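Porphyranase B (Zobellia galactanivorans, PDB 3JUU) cleaves the sulfated red-algal polysaccharide porphyran at beta-D-galactose-(1->4)-alpha-L-galactose-6-sulfate linkages, releasing mostly disaccharides. Local coordinates at residues Arg140-Asp145 / Ile234-Arg239; Asn168-Ser173 / Ser186-Ala191; Asp212-Phe217 / Val226-Asp231. All coordinates share one frame; numbering follows the deposited sequence.

In the fold
The three contacts lie within one GH16 jelly-roll beta-sandwich, their centres 9 to 13 Å apart. Along the chain, contact 1 closes the long loop that holds the other two; contact 2 closes before contact 3 opens. Strand 141-150 of contact 1 runs antiparallel beside strand 166-174 of contact 2, so the strand carrying the nucleophile is followed in the sheet by the hairpin 166-174/185-192. Contact 3 belongs to the neighbouring hairpin 213-218/221-226 and packs against both: F216 lies on S169 and L144, while P229 and A230 reach T171 and S173. The catalytic strand is thus backed by the hairpin and loop of contact 3.

Contact 1: Arg140-Asp145 / Ile234-Arg239; sequences RTTELD and IEMYLR
M236 and I234 lie against the T142 side of the strand that carries the nucleophile E143, in the GH16 jelly-roll sandwich. The sulfur makes the closest approach: M236 SD sits 3.4 Å from T142 O, with T142 OG1 also beside it. A bend at the last torsion (chi3 -82°) then carries M236 CE to L144 CB, 3.9 Å away. Further back, I234 CD1 lies over one face of the R140 guanidinium, off its centre and 3.6 Å from CZ.

No direct hydrogen bond crosses between the segments, but a water spans them, accepting from I234 N and bonded to T142 OG1. The polar end of R140 is held from outside: NH1 bonds to the D231 carbonyl, NH2 makes a salt bridge to D233, and Y182 adds a cation-pi contact. Strand 122-128 pairs with both strands concerned, 141-150 and 237-242, and N129, just beyond it, takes T142 N.

T142 turns its side chain to the 234-236 segment, and L144 adds its CB. E143 leaves the strand on the opposite side, and its OE1 forms a salt bridge with R174. The T142 CG2 methyl comes to 4.1 Å from I234 CD1.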
ATOM      1  N   ARG A 140      -9.255  -4.380 -17.414  1.00 12.10           N
ATOM      2  CA  ARG A 140      -8.558  -5.439 -16.641  1.00 11.45           C
ATOM      3  C   ARG A 140      -7.870  -4.718 -15.467  1.00 11.76           C
ATOM      4  O   ARG A 140      -7.652  -3.522 -15.510  1.00 13.55           O
ATOM      5  CB  ARG A 140      -7.477  -6.131 -17.497  1.00 11.79           C
ATOM      6  CG  ARG A 140      -6.388  -5.161 -17.947  1.00 10.97           C
ATOM      7  CD  ARG A 140      -5.557  -5.816 -19.089  1.00 11.32           C
ATOM      8  NE  ARG A 140      -4.595  -4.872 -19.674  1.00 13.79           N
ATOM      9  CZ  ARG A 140      -3.338  -4.642 -19.264  1.00 13.21           C
ATOM     10  NH1 ARG A 140      -2.795  -5.285 -18.259  1.00 11.69           N
ATOM     11  NH2 ARG A 140      -2.610  -3.722 -19.889  1.00 12.56           N
ATOM     12  N   THR A 141      -7.571  -5.485 -14.413  1.00 11.34           N
ATOM     13  CA  THR A 141      -6.942  -4.953 -13.209  1.00 11.37           C
ATOM     14  C   THR A 141      -5.454  -5.194 -13.248  1.00 10.46           C
ATOM     15  O   THR A 141      -5.015  -6.310 -13.584  1.00 10.17           O
ATOM     16  CB  THR A 141      -7.514  -5.678 -11.992  1.00 12.97           C
ATOM     17  OG1 THR A 141      -8.914  -5.359 -11.955  1.00 15.58           O
ATOM     18  CG2 THR A 141      -6.849  -5.149 -10.682  1.00  9.00           C
ATOM     19  N   THR A 142      -4.701  -4.200 -12.809  1.00 10.88           N
ATOM     20  CA  THR A 142      -3.282  -4.333 -12.613  1.00  9.28           C
ATOM     21  C   THR A 142      -3.104  -3.753 -11.198  1.00 11.59           C
ATOM     22  O   THR A 142      -3.553  -2.682 -10.885  1.00 11.53           O
ATOM     23  CB  THR A 142      -2.423  -3.483 -13.631  1.00 11.95           C
ATOM     24  OG1 THR A 142      -2.776  -2.083 -13.547  1.00 11.25           O
ATOM     25  CG2 THR A 142      -2.602  -3.940 -15.034  1.00  9.75           C
ATOM     26  N   GLU A 143      -2.478  -4.537 -10.320  1.00 11.13           N
ATOM     27  CA  GLU A 143      -2.223  -4.091  -8.937  1.00 10.81           C
ATOM     28  C   GLU A 143      -0.758  -4.302  -8.672  1.00 11.00           C
ATOM     29  O   GLU A 143      -0.240  -5.388  -8.917  1.00  9.46           O
ATOM     30  CB  GLU A 143      -3.075  -4.966  -7.970  1.00 10.71           C
ATOM     31  CG  GLU A 143      -2.797  -4.610  -6.469  1.00  7.96           C
ATOM     32  CD  GLU A 143      -3.624  -5.528  -5.541  1.00 11.18           C
ATOM     33  OE1 GLU A 143      -4.548  -6.254  -6.007  1.00 12.11           O
ATOM     34  OE2 GLU A 143      -3.304  -5.542  -4.329  1.00 11.17           O
ATOM     35  N   LEU A 144      -0.110  -3.259  -8.135  1.00  9.45           N
ATOM     36  CA  LEU A 144       1.334  -3.283  -7.815  1.00 10.07           C
ATOM     37  C   LEU A 144       1.459  -3.022  -6.277  1.00  9.49           C
ATOM     38  O   LEU A 144       1.312  -1.920  -5.791  1.00  7.08           O
ATOM     39  CB  LEU A 144       2.047  -2.175  -8.669  1.00 10.56           C
ATOM     40  CG  LEU A 144       3.592  -2.288  -8.835  1.00  8.81           C
ATOM     41  CD1 LEU A 144       4.119  -1.100  -9.625  1.00 10.78           C
ATOM     42  CD2 LEU A 144       4.315  -2.417  -7.466  1.00  7.10           C
ATOM     43  N   ASP A 145       1.704  -4.091  -5.525  1.00  9.01           N
ATOM     44  CA  ASP A 145       1.870  -4.009  -4.049  1.00  8.40           C
ATOM     45  C   ASP A 145       3.320  -3.767  -3.659  1.00  8.33           C
ATOM     46  O   ASP A 145       4.212  -4.583  -3.956  1.00  8.55           O
ATOM     47  CB  ASP A 145       1.355  -5.327  -3.440  1.00  8.89           C
ATOM     48  CG  ASP A 145      -0.087  -5.586  -3.849  1.00 11.82           C
ATOM     49  OD1 ASP A 145      -0.956  -4.723  -3.533  1.00  9.86           O
ATOM     50  OD2 ASP A 145      -0.339  -6.588  -4.542  1.00 11.72           O
ATOM     51  N   ILE A 234      -1.196   0.923 -17.610  1.00 10.68           N
ATOM     52  CA  ILE A 234      -2.503   1.623 -17.337  1.00 11.88           C
ATOM     53  C   ILE A 234      -2.257   2.547 -16.134  1.00 12.68           C
ATOM     54  O   ILE A 234      -1.557   2.148 -15.193  1.00 11.97           O
ATOM     55  CB  ILE A 234      -3.732   0.643 -17.033  1.00 10.42           C
ATOM     56  CG1 ILE A 234      -3.903  -0.423 -18.159  1.00 11.69           C
ATOM     57  CG2 ILE A 234      -5.049   1.475 -16.926  1.00 11.36           C
ATOM     58  CD1 ILE A 234      -4.626  -1.637 -17.782  1.00 11.64           C
ATOM     59  N   GLU A 235      -2.836   3.741 -16.167  1.00 10.69           N
ATOM     60  CA  GLU A 235      -2.734   4.706 -15.041  1.00 11.66           C
ATOM     61  C   GLU A 235      -3.108   4.048 -13.718  1.00 10.70           C
ATOM     62  O   GLU A 235      -4.101   3.292 -13.637  1.00 11.48           O
ATOM     63  CB  GLU A 235      -3.742   5.898 -15.292  1.00 12.03           C
ATOM     64  CG  GLU A 235      -3.521   7.038 -14.306  1.00 17.30           C
ATOM     65  CD  GLU A 235      -4.519   8.187 -14.562  1.00 22.43           C
ATOM     66  OE1 GLU A 235      -5.389   8.008 -15.424  1.00 28.08           O
ATOM     67  OE2 GLU A 235      -4.511   9.167 -13.842  1.00 26.80           O
ATOM     68  N   MET A 236      -2.311   4.298 -12.685  1.00 10.10           N
ATOM     69  CA  MET A 236      -2.604   3.700 -11.376  1.00  9.31           C
ATOM     70  C   MET A 236      -2.639   4.771 -10.294  1.00 10.11           C
ATOM     71  O   MET A 236      -2.139   5.870 -10.484  1.00 11.97           O
ATOM     72  CB  MET A 236      -1.597   2.598 -11.013  1.00  8.69           C
ATOM     73  CG  MET A 236      -1.900   1.332 -11.834  1.00  7.73           C
ATOM     74  SD  MET A 236      -1.184  -0.190 -11.120  1.00 10.80           S
ATOM     75  CE  MET A 236       0.480  -0.156 -11.677  1.00  7.40           C
ATOM     76  N   TYR A 237      -3.258   4.428  -9.149  1.00 10.33           N
ATOM     77  CA  TYR A 237      -3.549   5.354  -8.031  1.00 10.46           C
ATOM     78  C   TYR A 237      -2.982   4.753  -6.800  1.00 11.43           C
ATOM     79  O   TYR A 237      -3.045   3.493  -6.674  1.00 11.83           O
ATOM     80  CB  TYR A 237      -5.083   5.505  -7.840  1.00  9.53           C
ATOM     81  CG  TYR A 237      -5.746   6.074  -9.115  1.00 11.23           C
ATOM     82  CD1 TYR A 237      -5.992   7.480  -9.249  1.00 13.90           C
ATOM     83  CD2 TYR A 237      -6.005   5.229 -10.235  1.00 11.71           C
ATOM     84  CE1 TYR A 237      -6.580   8.010 -10.440  1.00 15.18           C
ATOM     85  CE2 TYR A 237      -6.559   5.753 -11.426  1.00 14.33           C
ATOM     86  CZ  TYR A 237      -6.818   7.153 -11.508  1.00 17.33           C
ATOM     87  OH  TYR A 237      -7.354   7.663 -12.684  1.00 19.10           O
ATOM     88  N   LEU A 238      -2.494   5.613  -5.891  1.00 10.25           N
ATOM     89  CA  LEU A 238      -1.881   5.172  -4.643  1.00 10.04           C
ATOM     90  C   LEU A 238      -2.922   4.707  -3.620  1.00  9.65           C
ATOM     91  O   LEU A 238      -4.125   5.150  -3.636  1.00  9.84           O
ATOM     92  CB  LEU A 238      -1.041   6.270  -4.007  1.00 11.61           C
ATOM     93  CG  LEU A 238       0.282   6.554  -4.747  1.00 13.46           C
ATOM     94  CD1 LEU A 238       0.834   7.928  -4.302  1.00 13.36           C
ATOM     95  CD2 LEU A 238       1.341   5.471  -4.519  1.00 11.51           C
ATOM     96  N   ARG A 239      -2.469   3.793  -2.780  1.00  7.06           N
ATOM     97  CA  ARG A 239      -3.299   3.269  -1.700  1.00  9.37           C
ATOM     98  C   ARG A 239      -2.436   3.143  -0.446  1.00  9.69           C
ATOM     99  O   ARG A 239      -1.339   2.538  -0.491  1.00  9.99           O
ATOM    100  CB  ARG A 239      -3.774   1.856  -2.013  1.00  7.36           C
ATOM    101  CG  ARG A 239      -4.685   1.759  -3.252  1.00  7.45           C
ATOM    102  CD  ARG A 239      -6.154   2.218  -2.868  1.00  8.40           C
ATOM    103  NE  ARG A 239      -7.029   2.140  -4.034  1.00  7.98           N
ATOM    104  CZ  ARG A 239      -7.278   3.142  -4.881  1.00 11.44           C
ATOM    105  NH1 ARG A 239      -6.632   4.266  -4.796  1.00 10.26           N
ATOM    106  NH2 ARG A 239      -8.193   2.946  -5.837  1.00 13.27           N
TER
HETATM  107  O   HOH W   1      -0.799  -0.548 -15.094  1.00 10.52           O

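Contact 2: Asn168-Ser173 / Ser186-Ala191; sequences NSNTHS and SSKGKA
T171 faces S187 along most of its side chain. CB stands 3.8 Å from S187 O, and the CG2 methyl passes the same oxygen at a looser 4.2 Å. The hydroxyl makes the real bond. With chi1 at 55°, OG1 is set between the backbone N and the carbonyl carbon, and from there it donates to S187 O over 2.9 Å, arriving in the carbonyl plane on a lone pair. OG1 also rests 3.4 Å from S187 CB. The T171 side chain packs against V226, P229 and F232 as well. The backbone returns the grip, since S187 N donates to T171 O, and S186 CA brings its hydrogen to that same T171 O.

This is the antiparallel hairpin of strands 166-174 and 185-192, flanking the catalytic strand 141-150 of the GH16 sandwich. Further along, S169 and G189 form a hydrogen-bonded pair, with two nearly straight N-H...O bonds; the S169 hydroxyl itself bonds to the I146 carbonyl.

On the face shared by H172 and S186, the imidazole meets the serine edge-on: H172 ND1 and S186 OG are 2.8 Å apart and hydrogen-bonded, the hydroxyl near the ring plane. This bond restrains the ring's rotation, while the CD2 side of the ring comes close to D145 and E143, the nucleophile. The end of the N170 side chain lies over the rim of one face of that ring and runs alongside K188, its CG 3.8 Å from K188 CG. Cut back to an alanine, N170 would probably leave K188 CG without its neighbour and the rim of the H172 ring less covered on that side. The K188 chain bends further out and leads away from strand 166-174.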
ATOM      1  N   ASN A 168       7.030  -7.554   1.607  1.00  8.47           N
ATOM      2  CA  ASN A 168       6.250  -8.487   0.845  1.00  8.17           C
ATOM      3  C   ASN A 168       5.673  -7.671  -0.282  1.00  8.67           C
ATOM      4  O   ASN A 168       4.786  -6.824  -0.035  1.00  9.33           O
ATOM      5  CB  ASN A 168       5.089  -8.933   1.768  1.00  8.83           C
ATOM      6  CG  ASN A 168       5.618  -9.698   2.932  1.00  9.74           C
ATOM      7  OD1 ASN A 168       6.370 -10.634   2.739  1.00 12.33           O
ATOM      8  ND2 ASN A 168       5.313  -9.244   4.136  1.00  9.55           N
ATOM      9  N   SER A 169       6.191  -7.889  -1.511  1.00  7.87           N
ATOM     10  CA  SER A 169       5.772  -7.080  -2.673  1.00  7.76           C
ATOM     11  C   SER A 169       5.128  -7.999  -3.670  1.00  8.53           C
ATOM     12  O   SER A 169       5.277  -9.271  -3.581  1.00 11.11           O
ATOM     13  CB  SER A 169       6.987  -6.436  -3.342  1.00  7.03           C
ATOM     14  OG  SER A 169       7.719  -5.626  -2.372  1.00  9.18           O
ATOM     15  N   ASN A 170       4.304  -7.440  -4.540  1.00  9.08           N
ATOM     16  CA  ASN A 170       3.548  -8.300  -5.464  1.00 10.03           C
ATOM     17  C   ASN A 170       3.098  -7.570  -6.690  1.00 10.00           C
ATOM     18  O   ASN A 170       3.109  -6.319  -6.753  1.00 10.08           O
ATOM     19  CB  ASN A 170       2.337  -8.956  -4.718  1.00  8.43           C
ATOM     20  CG  ASN A 170       2.038 -10.392  -5.207  1.00 14.37           C
ATOM     21  OD1 ASN A 170       2.222 -10.698  -6.386  1.00 11.88           O
ATOM     22  ND2 ASN A 170       1.523 -11.240  -4.316  1.00 12.04           N
ATOM     23  N   THR A 171       2.740  -8.330  -7.732  1.00  8.70           N
ATOM     24  CA  THR A 171       2.168  -7.683  -8.967  1.00  9.36           C
ATOM     25  C   THR A 171       1.055  -8.633  -9.403  1.00  9.25           C
ATOM     26  O   THR A 171       1.256  -9.841  -9.421  1.00 11.68           O
ATOM     27  CB  THR A 171       3.228  -7.484 -10.131  1.00 10.85           C
ATOM     28  OG1 THR A 171       3.827  -8.761 -10.415  1.00 11.96           O
ATOM     29  CG2 THR A 171       4.435  -6.437  -9.714  1.00 11.20           C
ATOM     30  N   HIS A 172      -0.130  -8.121  -9.680  1.00 10.29           N
ATOM     31  CA  HIS A 172      -1.255  -8.963 -10.002  1.00  9.54           C
ATOM     32  C   HIS A 172      -1.874  -8.518 -11.301  1.00 10.19           C
ATOM     33  O   HIS A 172      -2.024  -7.316 -11.517  1.00 11.89           O
ATOM     34  CB  HIS A 172      -2.385  -8.834  -8.956  1.00  8.63           C
ATOM     35  CG  HIS A 172      -1.968  -9.227  -7.582  1.00 12.01           C
ATOM     36  ND1 HIS A 172      -1.785 -10.547  -7.221  1.00 14.93           N
ATOM     37  CD2 HIS A 172      -1.634  -8.487  -6.493  1.00 11.92           C
ATOM     38  CE1 HIS A 172      -1.460 -10.607  -5.942  1.00 16.83           C
ATOM     39  NE2 HIS A 172      -1.357  -9.373  -5.479  1.00 13.43           N
ATOM     40  N   SER A 173      -2.331  -9.503 -12.076  1.00 10.23           N
ATOM     41  CA  SER A 173      -3.160  -9.230 -13.252  1.00 11.06           C
ATOM     42  C   SER A 173      -4.429 -10.071 -13.050  1.00 12.06           C
ATOM     43  O   SER A 173      -4.361 -11.297 -12.839  1.00 12.90           O
ATOM     44  CB  SER A 173      -2.410  -9.669 -14.525  1.00 10.88           C
ATOM     45  OG  SER A 173      -3.370  -9.754 -15.596  1.00 11.73           O
ATOM     46  N   SER A 186       0.160 -13.677 -10.728  1.00 11.68           N
ATOM     47  CA  SER A 186       0.818 -12.862  -9.710  1.00 12.97           C
ATOM     48  C   SER A 186       2.317 -13.088  -9.811  1.00 14.72           C
ATOM     49  O   SER A 186       2.767 -14.257  -9.960  1.00 16.26           O
ATOM     50  CB  SER A 186       0.402 -13.370  -8.298  1.00 12.33           C
ATOM     51  OG  SER A 186      -0.974 -13.016  -8.200  1.00 22.72           O
ATOM     52  N   SER A 187       3.104 -12.036  -9.600  1.00 13.61           N
ATOM     53  CA  SER A 187       4.556 -12.253  -9.470  1.00 12.74           C
ATOM     54  C   SER A 187       5.038 -11.525  -8.263  1.00 11.60           C
ATOM     55  O   SER A 187       5.000 -10.313  -8.263  1.00 10.56           O
ATOM     56  CB  SER A 187       5.325 -11.753 -10.669  1.00 15.25           C
ATOM     57  OG  SER A 187       5.090 -12.596 -11.799  1.00 19.63           O
ATOM     58  N   LYS A 188       5.538 -12.268  -7.293  1.00 11.16           N
ATOM     59  CA  LYS A 188       5.826 -11.744  -5.945  1.00 14.27           C
ATOM     60  C   LYS A 188       7.285 -11.423  -5.796  1.00 14.53           C
ATOM     61  O   LYS A 188       8.145 -11.923  -6.562  1.00 11.98           O
ATOM     62  CB  LYS A 188       5.535 -12.818  -4.860  1.00 16.03           C
ATOM     63  CG  LYS A 188       4.208 -13.440  -4.869  1.00 22.89           C
ATOM     64  CD  LYS A 188       4.055 -14.538  -3.742  1.00 30.04           C
ATOM     65  CE  LYS A 188       4.387 -15.973  -4.305  1.00 36.83           C
ATOM     66  NZ  LYS A 188       4.982 -16.909  -3.252  1.00 39.22           N
ATOM     67  N   GLY A 189       7.572 -10.591  -4.779  1.00 13.90           N
ATOM     68  CA  GLY A 189       8.989 -10.405  -4.296  1.00 14.64           C
ATOM     69  C   GLY A 189       8.970 -10.425  -2.768  1.00 14.43           C
ATOM     70  O   GLY A 189       7.937 -10.107  -2.142  1.00 12.75           O
ATOM     71  N   LYS A 190      10.067 -10.889  -2.147  1.00 12.81           N
ATOM     72  CA  LYS A 190      10.114 -10.903  -0.686  1.00 13.79           C
ATOM     73  C   LYS A 190      11.559 -10.517  -0.316  1.00 14.18           C
ATOM     74  O   LYS A 190      12.497 -11.022  -0.960  1.00 12.13           O
ATOM     75  CB  LYS A 190       9.829 -12.309  -0.142  1.00 15.59           C
ATOM     76  CG  LYS A 190       9.907 -12.454   1.375  1.00 18.10           C
ATOM     77  CD  LYS A 190       9.873 -13.932   1.874  1.00 25.64           C
ATOM     78  CE  LYS A 190       8.574 -14.557   1.406  1.00 32.44           C
ATOM     79  NZ  LYS A 190       8.439 -15.926   1.985  1.00 37.21           N
ATOM     80  N   ALA A 191      11.726  -9.679   0.701  1.00 11.40           N
ATOM     81  CA  ALA A 191      13.043  -9.391   1.242  1.00 12.48           C
ATOM     82  C   ALA A 191      12.991  -9.246   2.775  1.00 12.84           C
ATOM     83  O   ALA A 191      11.932  -8.887   3.321  1.00 12.45           O
ATOM     84  CB  ALA A 191      13.611  -8.123   0.611  1.00 12.84           C
TER

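Contact 3: Asp212-Phe217 / Val226-Asp231; sequences DEIIFF and VTPPAD
I214 and V226 face one another as an antiparallel hydrogen-bonded pair, with their side chains on the same side of the hairpin. The two bonds differ: V226 N reaches I214 O at 2.7 Å and nearly straight (168°), whereas I214 N to V226 O is 3.0 Å and more bent.

The V226 branches part. CG1 is anti to the backbone N (chi1 171°), which leaves CG2 to meet the edge of the F216 ring, 4.0 Å from CE2 and in the plane of the ring. The I214 side chain slants across the P228 ring instead, CG1 touching CD at 3.9 Å. I214 also packs on V206 and W208 of strand 202-210, and F216 reaches S169, so the side chains on this face of the hairpin meet strand 202-210 and, through F216, strand 166-174.

P228 CD also lies 3.5 Å from D212 O. Two residues on from the I214-V226 pair, P228 would continue the hydrogen-bonding pattern with D212, yet proline has no N-H to give. D212 O is taken up instead by a water, which donates to it over 2.6 Å and bonds to T227 OG1 as well. The missing N-H is consistent with the strand pairing ending here, with a solvent-mediated link in its place where the chain leaves the hairpin.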
ATOM      1  N   ASP A 212       6.772  -3.570 -18.338  1.00 12.69           N
ATOM      2  CA  ASP A 212       7.155  -4.909 -17.935  1.00 13.17           C
ATOM      3  C   ASP A 212       8.378  -4.973 -17.012  1.00 12.38           C
ATOM      4  O   ASP A 212       8.975  -6.062 -16.910  1.00 13.30           O
ATOM      5  CB  ASP A 212       7.400  -5.827 -19.155  1.00 12.48           C
ATOM      6  CG  ASP A 212       8.396  -5.263 -20.131  1.00 18.00           C
ATOM      7  OD1 ASP A 212       9.232  -4.411 -19.791  1.00 18.27           O
ATOM      8  OD2 ASP A 212       8.330  -5.693 -21.310  1.00 24.28           O
ATOM      9  N   GLU A 213       8.713  -3.887 -16.323  1.00 13.01           N
ATOM     10  CA  GLU A 213       9.876  -3.877 -15.452  1.00 11.22           C
ATOM     11  C   GLU A 213       9.507  -3.138 -14.197  1.00 10.37           C
ATOM     12  O   GLU A 213       9.212  -1.936 -14.267  1.00 11.17           O
ATOM     13  CB  GLU A 213      11.042  -3.096 -16.097  1.00 14.65           C
ATOM     14  CG  GLU A 213      11.486  -3.670 -17.419  1.00 17.06           C
ATOM     15  CD  GLU A 213      12.516  -2.731 -18.065  1.00 24.08           C
ATOM     16  OE1 GLU A 213      12.076  -1.774 -18.743  1.00 19.04           O
ATOM     17  OE2 GLU A 213      13.723  -2.920 -17.785  1.00 23.12           O
ATOM     18  N   ILE A 214       9.505  -3.862 -13.060  1.00  9.79           N
ATOM     19  CA  ILE A 214       9.084  -3.250 -11.797  1.00  9.67           C
ATOM     20  C   ILE A 214      10.253  -3.547 -10.878  1.00 10.14           C
ATOM     21  O   ILE A 214      10.609  -4.697 -10.750  1.00 12.78           O
ATOM     22  CB  ILE A 214       7.794  -3.948 -11.284  1.00  9.75           C
ATOM     23  CG1 ILE A 214       6.631  -3.920 -12.338  1.00 15.82           C
ATOM     24  CG2 ILE A 214       7.404  -3.423  -9.871  1.00 10.76           C
ATOM     25  CD1 ILE A 214       6.039  -2.592 -12.612  1.00 16.74           C
ATOM     26  N   ILE A 215      10.809  -2.544 -10.206  1.00  9.98           N
ATOM     27  CA  ILE A 215      11.992  -2.743  -9.393  1.00  8.40           C
ATOM     28  C   ILE A 215      11.732  -2.249  -7.990  1.00  8.00           C
ATOM     29  O   ILE A 215      11.381  -1.114  -7.812  1.00  9.66           O
ATOM     30  CB  ILE A 215      13.222  -1.972  -9.993  1.00 10.15           C
ATOM     31  CG1 ILE A 215      13.537  -2.568 -11.368  1.00 13.43           C
ATOM     32  CG2 ILE A 215      14.447  -2.161  -9.100  1.00  8.56           C
ATOM     33  CD1 ILE A 215      13.053  -1.779 -12.475  1.00 16.79           C
ATOM     34  N   PHE A 216      11.893  -3.132  -7.024  1.00  7.64           N
ATOM     35  CA  PHE A 216      11.506  -2.776  -5.619  1.00  8.28           C
ATOM     36  C   PHE A 216      12.726  -2.363  -4.816  1.00  9.73           C
ATOM     37  O   PHE A 216      13.804  -2.963  -4.973  1.00 10.33           O
ATOM     38  CB  PHE A 216      10.842  -3.996  -4.932  1.00  8.21           C
ATOM     39  CG  PHE A 216       9.480  -4.312  -5.506  1.00  9.53           C
ATOM     40  CD1 PHE A 216       8.388  -3.483  -5.199  1.00  8.71           C
ATOM     41  CD2 PHE A 216       9.309  -5.422  -6.339  1.00 12.09           C
ATOM     42  CE1 PHE A 216       7.146  -3.713  -5.805  1.00  6.37           C
ATOM     43  CE2 PHE A 216       8.037  -5.730  -6.883  1.00 10.47           C
ATOM     44  CZ  PHE A 216       6.962  -4.867  -6.579  1.00  8.27           C
ATOM     45  N   PHE A 217      12.565  -1.368  -3.922  1.00  9.85           N
ATOM     46  CA  PHE A 217      13.671  -0.876  -3.065  1.00  8.21           C
ATOM     47  C   PHE A 217      13.217  -0.886  -1.631  1.00  7.20           C
ATOM     48  O   PHE A 217      12.025  -0.586  -1.299  1.00  8.26           O
ATOM     49  CB  PHE A 217      13.933   0.604  -3.396  1.00  6.88           C
ATOM     50  CG  PHE A 217      14.687   0.775  -4.676  1.00  8.39           C
ATOM     51  CD1 PHE A 217      16.037   1.056  -4.628  1.00  9.65           C
ATOM     52  CD2 PHE A 217      14.013   0.586  -5.943  1.00  6.39           C
ATOM     53  CE1 PHE A 217      16.785   1.179  -5.808  1.00  8.61           C
ATOM     54  CE2 PHE A 217      14.755   0.767  -7.145  1.00  9.06           C
ATOM     55  CZ  PHE A 217      16.146   1.018  -7.032  1.00  8.85           C
ATOM     56  N   VAL A 226      11.036  -7.364 -10.932  1.00 12.16           N
ATOM     57  CA  VAL A 226       9.976  -8.313 -11.234  1.00 13.00           C
ATOM     58  C   VAL A 226       9.367  -7.998 -12.601  1.00 11.66           C
ATOM     59  O   VAL A 226       9.108  -6.841 -12.906  1.00 12.48           O
ATOM     60  CB  VAL A 226       8.916  -8.233 -10.072  1.00 14.05           C
ATOM     61  CG1 VAL A 226       7.726  -9.032 -10.457  1.00 17.09           C
ATOM     62  CG2 VAL A 226       9.518  -8.880  -8.789  1.00 15.55           C
ATOM     63  N   THR A 227       9.096  -9.013 -13.447  1.00 10.26           N
ATOM     64  CA  THR A 227       8.329  -8.790 -14.613  1.00 10.02           C
ATOM     65  C   THR A 227       6.901  -9.058 -14.203  1.00  9.88           C
ATOM     66  O   THR A 227       6.578 -10.151 -13.790  1.00 11.19           O
ATOM     67  CB  THR A 227       8.738  -9.818 -15.715  1.00 10.15           C
ATOM     68  OG1 THR A 227      10.114  -9.532 -16.060  1.00 10.83           O
ATOM     69  CG2 THR A 227       7.869  -9.669 -16.944  1.00 12.36           C
ATOM     70  N   PRO A 228       6.022  -8.071 -14.370  1.00 10.88           N
ATOM     71  CA  PRO A 228       4.655  -8.349 -13.957  1.00 11.18           C
ATOM     72  C   PRO A 228       3.969  -9.354 -14.862  1.00 10.44           C
ATOM     73  O   PRO A 228       4.397  -9.553 -16.044  1.00 10.50           O
ATOM     74  CB  PRO A 228       4.009  -6.923 -14.005  1.00 10.60           C
ATOM     75  CG  PRO A 228       4.681  -6.205 -15.111  1.00 10.64           C
ATOM     76  CD  PRO A 228       6.179  -6.728 -14.975  1.00 10.65           C
ATOM     77  N   PRO A 229       2.867  -9.963 -14.382  1.00 11.05           N
ATOM     78  CA  PRO A 229       2.159 -11.022 -15.157  1.00 12.54           C
ATOM     79  C   PRO A 229       1.484 -10.521 -16.438  1.00 13.41           C
ATOM     80  O   PRO A 229       1.271 -11.332 -17.341  1.00 14.45           O
ATOM     81  CB  PRO A 229       1.167 -11.625 -14.152  1.00 13.62           C
ATOM     82  CG  PRO A 229       1.156 -10.684 -13.007  1.00 14.56           C
ATOM     83  CD  PRO A 229       2.233  -9.685 -13.080  1.00 10.26           C
ATOM     84  N   ALA A 230       1.260  -9.211 -16.551  1.00 13.11           N
ATOM     85  CA  ALA A 230       0.684  -8.606 -17.786  1.00 13.88           C
ATOM     86  C   ALA A 230       1.268  -7.227 -17.876  1.00 12.91           C
ATOM     87  O   ALA A 230       1.812  -6.689 -16.880  1.00 13.34           O
ATOM     88  CB  ALA A 230      -0.880  -8.555 -17.707  1.00 11.98           C
ATOM     89  N   ASP A 231       1.189  -6.593 -19.052  1.00 11.86           N
ATOM     90  CA  ASP A 231       1.700  -5.208 -19.151  1.00 10.89           C
ATOM     91  C   ASP A 231       1.063  -4.236 -18.103  1.00 11.67           C
ATOM     92  O   ASP A 231      -0.169  -4.086 -18.002  1.00 12.02           O
ATOM     93  CB  ASP A 231       1.319  -4.627 -20.478  1.00 10.82           C
ATOM     94  CG  ASP A 231       2.074  -5.251 -21.658  1.00 19.13           C
ATOM     95  OD1 ASP A 231       3.170  -5.817 -21.428  1.00 17.64           O
ATOM     96  OD2 ASP A 231       1.517  -5.133 -22.798  1.00 21.01           O
TER
HETATM   97  O   HOH W   2      10.679  -7.708 -17.956  1.00 21.47           O